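Local coordinates for UPF0147 protein MMP1188 (PDB 2QZG), which is of unknown function but belongs to the archaeal UPF0147 family and folds into a small four-helix protein that pairs with a second copy, at residues K17-S20 and S21-E25; T30-P33 and R34-A38. All coordinates share one frame; numbering follows the deposited sequence.

Interaction 1. Residues K17-S20 and S21-E25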
ATOM      1  N   LYS C  17      -8.594   9.905   0.800  1.00 41.67           N
ATOM      2  CA  LYS C  17      -9.125   9.917  -0.563  1.00 41.66           C
ATOM      3  C   LYS C  17      -8.613   8.719  -1.359  1.00 40.85           C
ATOM      4  O   LYS C  17      -9.376   8.005  -2.006  1.00 40.61           O
ATOM      5  CB  LYS C  17      -8.708  11.222  -1.256  1.00 41.90           C
ATOM      6  CG  LYS C  17      -9.455  11.527  -2.544  1.00 44.25           C
ATOM      7  CD  LYS C  17      -8.598  12.325  -3.540  1.00 46.51           C
ATOM      8  CE  LYS C  17      -8.782  13.828  -3.402  1.00 48.81           C
ATOM      9  NZ  LYS C  17      -9.766  14.386  -4.389  1.00 49.95           N
ATOM     10  N   ASN C  18      -7.306   8.510  -1.315  1.00 40.46           N
ATOM     11  CA  ASN C  18      -6.687   7.438  -2.068  1.00 40.39           C
ATOM     12  C   ASN C  18      -7.085   6.050  -1.575  1.00 40.20           C
ATOM     13  O   ASN C  18      -7.326   5.159  -2.381  1.00 39.72           O
ATOM     14  CB  ASN C  18      -5.175   7.640  -2.123  1.00 40.10           C
ATOM     15  CG  ASN C  18      -4.757   8.519  -3.299  1.00 41.59           C
ATOM     16  OD1 ASN C  18      -4.849   8.098  -4.462  1.00 43.26           O
ATOM     17  ND2 ASN C  18      -4.300   9.738  -3.010  1.00 40.64           N
ATOM     18  N   ILE C  19      -7.174   5.887  -0.252  1.00 40.70           N
ATOM     19  CA  ILE C  19      -7.690   4.660   0.359  1.00 41.13           C
ATOM     20  C   ILE C  19      -9.163   4.393  -0.018  1.00 41.72           C
ATOM     21  O   ILE C  19      -9.502   3.274  -0.405  1.00 42.23           O
ATOM     22  CB  ILE C  19      -7.495   4.638   1.926  1.00 41.37           C
ATOM     23  CG1 ILE C  19      -6.016   4.488   2.299  1.00 41.08           C
ATOM     24  CG2 ILE C  19      -8.339   3.500   2.546  1.00 41.87           C
ATOM     25  CD1 ILE C  19      -5.652   4.894   3.744  1.00 39.81           C
ATOM     26  N   SER C  20     -10.027   5.407   0.070  1.00 42.04           N
ATOM     27  CA  SER C  20     -11.443   5.278  -0.297  1.00 42.80           C
ATOM     28  C   SER C  20     -11.623   4.852  -1.762  1.00 43.31           C
ATOM     29  O   SER C  20     -12.466   4.006  -2.087  1.00 41.90           O
ATOM     30  CB  SER C  20     -12.195   6.608  -0.076  1.00 43.78           C
ATOM     31  OG  SER C  20     -11.915   7.127   1.225  1.00 48.00           O
ATOM     32  N   SER C  21     -10.843   5.483  -2.636  1.00 43.61           N
ATOM     33  CA  SER C  21     -10.801   5.145  -4.043  1.00 44.56           C
ATOM     34  C   SER C  21     -10.390   3.678  -4.270  1.00 45.06           C
ATOM     35  O   SER C  21     -10.996   2.970  -5.079  1.00 44.52           O
ATOM     36  CB  SER C  21      -9.836   6.094  -4.746  1.00 44.58           C
ATOM     37  OG  SER C  21      -9.144   5.429  -5.783  1.00 47.61           O
HETATM   38  N   MSE C  22      -9.365   3.219  -3.556  1.00 44.91           N
HETATM   39  CA  MSE C  22      -8.935   1.829  -3.686  1.00 47.11           C
HETATM   40  C   MSE C  22     -10.017   0.868  -3.211  1.00 45.05           C
HETATM   41  O   MSE C  22     -10.268  -0.154  -3.847  1.00 44.15           O
HETATM   42  CB  MSE C  22      -7.627   1.584  -2.945  1.00 46.05           C
HETATM   43  CG  MSE C  22      -6.414   1.962  -3.721  1.00 48.17           C
HETATM   44 SE   MSE C  22      -4.859   1.795  -2.533  1.00 56.59          SE
HETATM   45  CE  MSE C  22      -5.132   3.410  -1.548  1.00 49.68           C
ATOM     46  N   LEU C  23     -10.669   1.214  -2.102  1.00 44.73           N
ATOM     47  CA  LEU C  23     -11.815   0.454  -1.608  1.00 44.42           C
ATOM     48  C   LEU C  23     -12.967   0.421  -2.611  1.00 45.17           C
ATOM     49  O   LEU C  23     -13.591  -0.618  -2.819  1.00 45.69           O
ATOM     50  CB  LEU C  23     -12.274   0.999  -0.250  1.00 44.64           C
ATOM     51  CG  LEU C  23     -11.416   0.592   0.956  1.00 43.19           C
ATOM     52  CD1 LEU C  23     -11.763   1.443   2.179  1.00 41.88           C
ATOM     53  CD2 LEU C  23     -11.591  -0.880   1.257  1.00 41.70           C
ATOM     54  N   GLU C  24     -13.246   1.554  -3.240  1.00 45.32           N
ATOM     55  CA  GLU C  24     -14.324   1.631  -4.239  1.00 45.99           C
ATOM     56  C   GLU C  24     -14.073   0.729  -5.441  1.00 45.75           C
ATOM     57  O   GLU C  24     -15.022   0.228  -6.055  1.00 45.86           O
ATOM     58  CB  GLU C  24     -14.568   3.080  -4.668  1.00 45.76           C
ATOM     59  CG  GLU C  24     -15.877   3.336  -5.449  1.00 47.78           C
ATOM     60  CD  GLU C  24     -17.136   2.781  -4.768  1.00 50.85           C
ATOM     61  OE1 GLU C  24     -17.271   2.907  -3.523  1.00 53.27           O
ATOM     62  OE2 GLU C  24     -17.994   2.210  -5.481  1.00 48.86           O
ATOM     63  N   GLU C  25     -12.799   0.515  -5.757  1.00 45.90           N
ATOM     64  CA  GLU C  25     -12.383  -0.367  -6.843  1.00 46.82           C
ATOM     65  C   GLU C  25     -12.884  -1.801  -6.612  1.00 46.40           C
ATOM     66  O   GLU C  25     -13.479  -2.410  -7.504  1.00 46.63           O
ATOM     67  CB  GLU C  25     -10.856  -0.322  -7.009  1.00 46.54           C
ATOM     68  CG  GLU C  25     -10.323  -0.903  -8.327  1.00 48.17           C
ATOM     69  CD  GLU C  25      -8.829  -0.624  -8.534  1.00 48.53           C
ATOM     70  OE1 GLU C  25      -8.173  -0.116  -7.600  1.00 51.26           O
ATOM     71  OE2 GLU C  25      -8.310  -0.910  -9.636  1.00 50.72           O
TER
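I19 meets both M22 and L23 one turn further on in helix 12-27, a regular alpha-helix of this all-helical fold. Its backbone is held by four successive i to i+4 hydrogen bonds: S21 N to K17 O, M22 N to N18 O, L23 N to I19 O and E24 N to S20 O, the last being the shortest at 2.8 Å.

The apolar contacts divide between the two branches of I19. CG2, anti to the backbone N, lies 4.0 Å from L23 CD1, and these two side chains run side by side in the same direction. CG1 instead approaches M22, a selenomethionine, at an oblique crossing. Helix 76-90 receives I19, M22 and L23, while I19 also packs on W83 of the second subunit, so this face of the helix serves both the chain's own core and the dimer.

Polar side chains turn elsewhere: S20 OG bonds back to L16 O, N18 ND2 to D14 O, and E24 OE1 forms a salt bridge with K44 of helix 34-46. The M22 chain bends at chi3 (-77°), which brings its terminal methyl back toward the preceding turn, with CE 4.1 Å from I19 CG1.

Interaction 2. Residues T30-P33 and R34-A38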
ATOM      1  N   THR C  30     -16.907  -6.820 -10.155  1.00 46.69           N
ATOM      2  CA  THR C  30     -17.920  -7.878 -10.296  1.00 47.38           C
ATOM      3  C   THR C  30     -17.382  -9.312 -10.140  1.00 47.54           C
ATOM      4  O   THR C  30     -18.165 -10.259  -9.990  1.00 47.45           O
ATOM      5  CB  THR C  30     -18.646  -7.772 -11.651  1.00 47.36           C
ATOM      6  OG1 THR C  30     -17.695  -7.932 -12.710  1.00 48.48           O
ATOM      7  CG2 THR C  30     -19.374  -6.418 -11.799  1.00 47.26           C
ATOM      8  N   THR C  31     -16.060  -9.474 -10.189  1.00 47.55           N
ATOM      9  CA  THR C  31     -15.433 -10.791 -10.026  1.00 47.48           C
ATOM     10  C   THR C  31     -15.283 -11.173  -8.554  1.00 47.70           C
ATOM     11  O   THR C  31     -14.720 -12.223  -8.227  1.00 47.94           O
ATOM     12  CB  THR C  31     -14.034 -10.848 -10.675  1.00 47.57           C
ATOM     13  OG1 THR C  31     -13.187  -9.861 -10.073  1.00 46.85           O
ATOM     14  CG2 THR C  31     -14.107 -10.621 -12.183  1.00 47.83           C
ATOM     15  N   VAL C  32     -15.776 -10.315  -7.665  1.00 47.99           N
ATOM     16  CA  VAL C  32     -15.598 -10.514  -6.231  1.00 48.09           C
ATOM     17  C   VAL C  32     -16.925 -10.929  -5.593  1.00 48.28           C
ATOM     18  O   VAL C  32     -17.974 -10.367  -5.935  1.00 48.20           O
ATOM     19  CB  VAL C  32     -14.978  -9.240  -5.544  1.00 48.45           C
ATOM     20  CG1 VAL C  32     -14.642  -9.506  -4.087  1.00 47.74           C
ATOM     21  CG2 VAL C  32     -13.708  -8.836  -6.263  1.00 46.89           C
ATOM     22  N   PRO C  33     -16.901 -11.959  -4.714  1.00 48.08           N
ATOM     23  CA  PRO C  33     -18.106 -12.299  -3.952  1.00 48.57           C
ATOM     24  C   PRO C  33     -18.768 -11.059  -3.332  1.00 48.87           C
ATOM     25  O   PRO C  33     -18.086 -10.150  -2.835  1.00 49.05           O
ATOM     26  CB  PRO C  33     -17.575 -13.231  -2.867  1.00 48.30           C
ATOM     27  CG  PRO C  33     -16.411 -13.912  -3.509  1.00 48.15           C
ATOM     28  CD  PRO C  33     -15.784 -12.878  -4.414  1.00 48.20           C
ATOM     29  N   ARG C  34     -20.087 -11.031  -3.370  1.00 49.28           N
ATOM     30  CA  ARG C  34     -20.833  -9.890  -2.884  1.00 49.39           C
ATOM     31  C   ARG C  34     -20.531  -9.574  -1.420  1.00 48.72           C
ATOM     32  O   ARG C  34     -20.518  -8.414  -1.046  1.00 49.01           O
ATOM     33  CB  ARG C  34     -22.342 -10.067  -3.153  1.00 50.26           C
ATOM     34  CG  ARG C  34     -22.644 -10.052  -4.638  1.00 52.20           C
ATOM     35  CD  ARG C  34     -24.086  -9.934  -4.953  1.00 57.94           C
ATOM     36  NE  ARG C  34     -24.521  -8.546  -5.019  1.00 62.86           N
ATOM     37  CZ  ARG C  34     -24.657  -7.854  -6.144  1.00 63.17           C
ATOM     38  NH1 ARG C  34     -24.394  -8.412  -7.324  1.00 62.75           N
ATOM     39  NH2 ARG C  34     -25.048  -6.594  -6.075  1.00 64.32           N
ATOM     40  N   ASN C  35     -20.268 -10.588  -0.600  1.00 47.83           N
ATOM     41  CA  ASN C  35     -19.951 -10.346   0.808  1.00 47.65           C
ATOM     42  C   ASN C  35     -18.613  -9.603   1.028  1.00 47.38           C
ATOM     43  O   ASN C  35     -18.458  -8.860   1.988  1.00 47.01           O
ATOM     44  CB  ASN C  35     -19.999 -11.642   1.619  1.00 47.47           C
ATOM     45  CG  ASN C  35     -18.855 -12.578   1.297  1.00 47.59           C
ATOM     46  OD1 ASN C  35     -18.636 -12.932   0.136  1.00 45.86           O
ATOM     47  ND2 ASN C  35     -18.112 -12.983   2.328  1.00 46.22           N
ATOM     48  N   ILE C  36     -17.672  -9.792   0.115  1.00 47.25           N
ATOM     49  CA  ILE C  36     -16.353  -9.174   0.224  1.00 47.37           C
ATOM     50  C   ILE C  36     -16.402  -7.737  -0.308  1.00 47.02           C
ATOM     51  O   ILE C  36     -15.783  -6.831   0.259  1.00 47.83           O
ATOM     52  CB  ILE C  36     -15.268 -10.008  -0.493  1.00 46.94           C
ATOM     53  CG1 ILE C  36     -15.068 -11.339   0.225  1.00 48.52           C
ATOM     54  CG2 ILE C  36     -13.941  -9.241  -0.566  1.00 48.23           C
ATOM     55  CD1 ILE C  36     -14.504 -12.453  -0.661  1.00 49.91           C
ATOM     56  N   ARG C  37     -17.101  -7.557  -1.415  1.00 46.47           N
ATOM     57  CA  ARG C  37     -17.484  -6.246  -1.917  1.00 46.34           C
ATOM     58  C   ARG C  37     -18.260  -5.404  -0.876  1.00 46.40           C
ATOM     59  O   ARG C  37     -18.040  -4.191  -0.768  1.00 45.78           O
ATOM     60  CB  ARG C  37     -18.336  -6.417  -3.178  1.00 46.34           C
ATOM     61  CG  ARG C  37     -17.628  -7.119  -4.346  1.00 44.42           C
ATOM     62  CD  ARG C  37     -18.622  -7.450  -5.489  1.00 47.60           C
ATOM     63  NE  ARG C  37     -19.171  -6.237  -6.085  1.00 51.11           N
ATOM     64  CZ  ARG C  37     -20.116  -6.181  -7.021  1.00 50.91           C
ATOM     65  NH1 ARG C  37     -20.679  -7.279  -7.520  1.00 51.34           N
ATOM     66  NH2 ARG C  37     -20.500  -4.997  -7.461  1.00 50.02           N
ATOM     67  N   ALA C  38     -19.198  -6.031  -0.153  1.00 46.02           N
ATOM     68  CA  ALA C  38     -19.925  -5.335   0.925  1.00 45.56           C
ATOM     69  C   ALA C  38     -18.995  -4.956   2.084  1.00 45.65           C
ATOM     70  O   ALA C  38     -19.098  -3.850   2.625  1.00 46.00           O
ATOM     71  CB  ALA C  38     -21.109  -6.154   1.420  1.00 45.32           C
TER
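R37 folds its side chain back over V32 and P33 at the N-terminus of helix 34-46, where P33 occupies the N-cap position. P33 O takes the first i to i+4 bond of the helix, from R37 N at 3.1 Å, nearly straight (173°), and also accepts I36 N, i to i+3, which sits well above the carbonyl plane.

From CB, which lies near P33 O, the R37 chain leaves with CG anti to its own carbonyl carbon (chi1 -61°), a course that takes it back toward the loop. CG packs 3.6 Å from V32 CB, and CD comes up against V32 O. A bend at chi3 (64°) then carries NE to V27 O, a hydrogen bond to the last residue of helix 12-27. At the tip, T30 CA lies over one face of the guanidinium, offset toward its rim, with NH1 4.0 Å away. With an alanine here, V27 O would probably lose this donor and a gap would open beside V32 CB, weakening the link between loop and helix. Nearby, N35 ND2 bonds to D71 OD2.

Apolar contacts join V32 and P33 to I36. V32 and I36 cross at about a right angle, CG1 of V32 lying 3.6 Å from CG2 of I36, and both side chains continue into the core, V32 on T78 and I36 on I68. The P33 ring runs alongside I36, its CG 3.7 Å from I36 CD1.

Overall arrangement
From the N terminus the chain first enters helix 12-27, where interaction 1 spans successive turns and closes no loop. The helix ends at V27, and interaction 2, also local, joins the end of the loop between helices 12-27 and 34-46 to the first turn of the second helix. The two are in series, neither nesting nor crossing; their centres lie 15 Å apart and their nearest atoms about 6 Å, without touching. Residues 17-25 join the first helix to helix 76-90 and to the second subunit, whereas residues 30-38 lie farther from the chain centre and meet helices 54-68 and 76-90. Both also help hold helix 12-27 against helix 34-46.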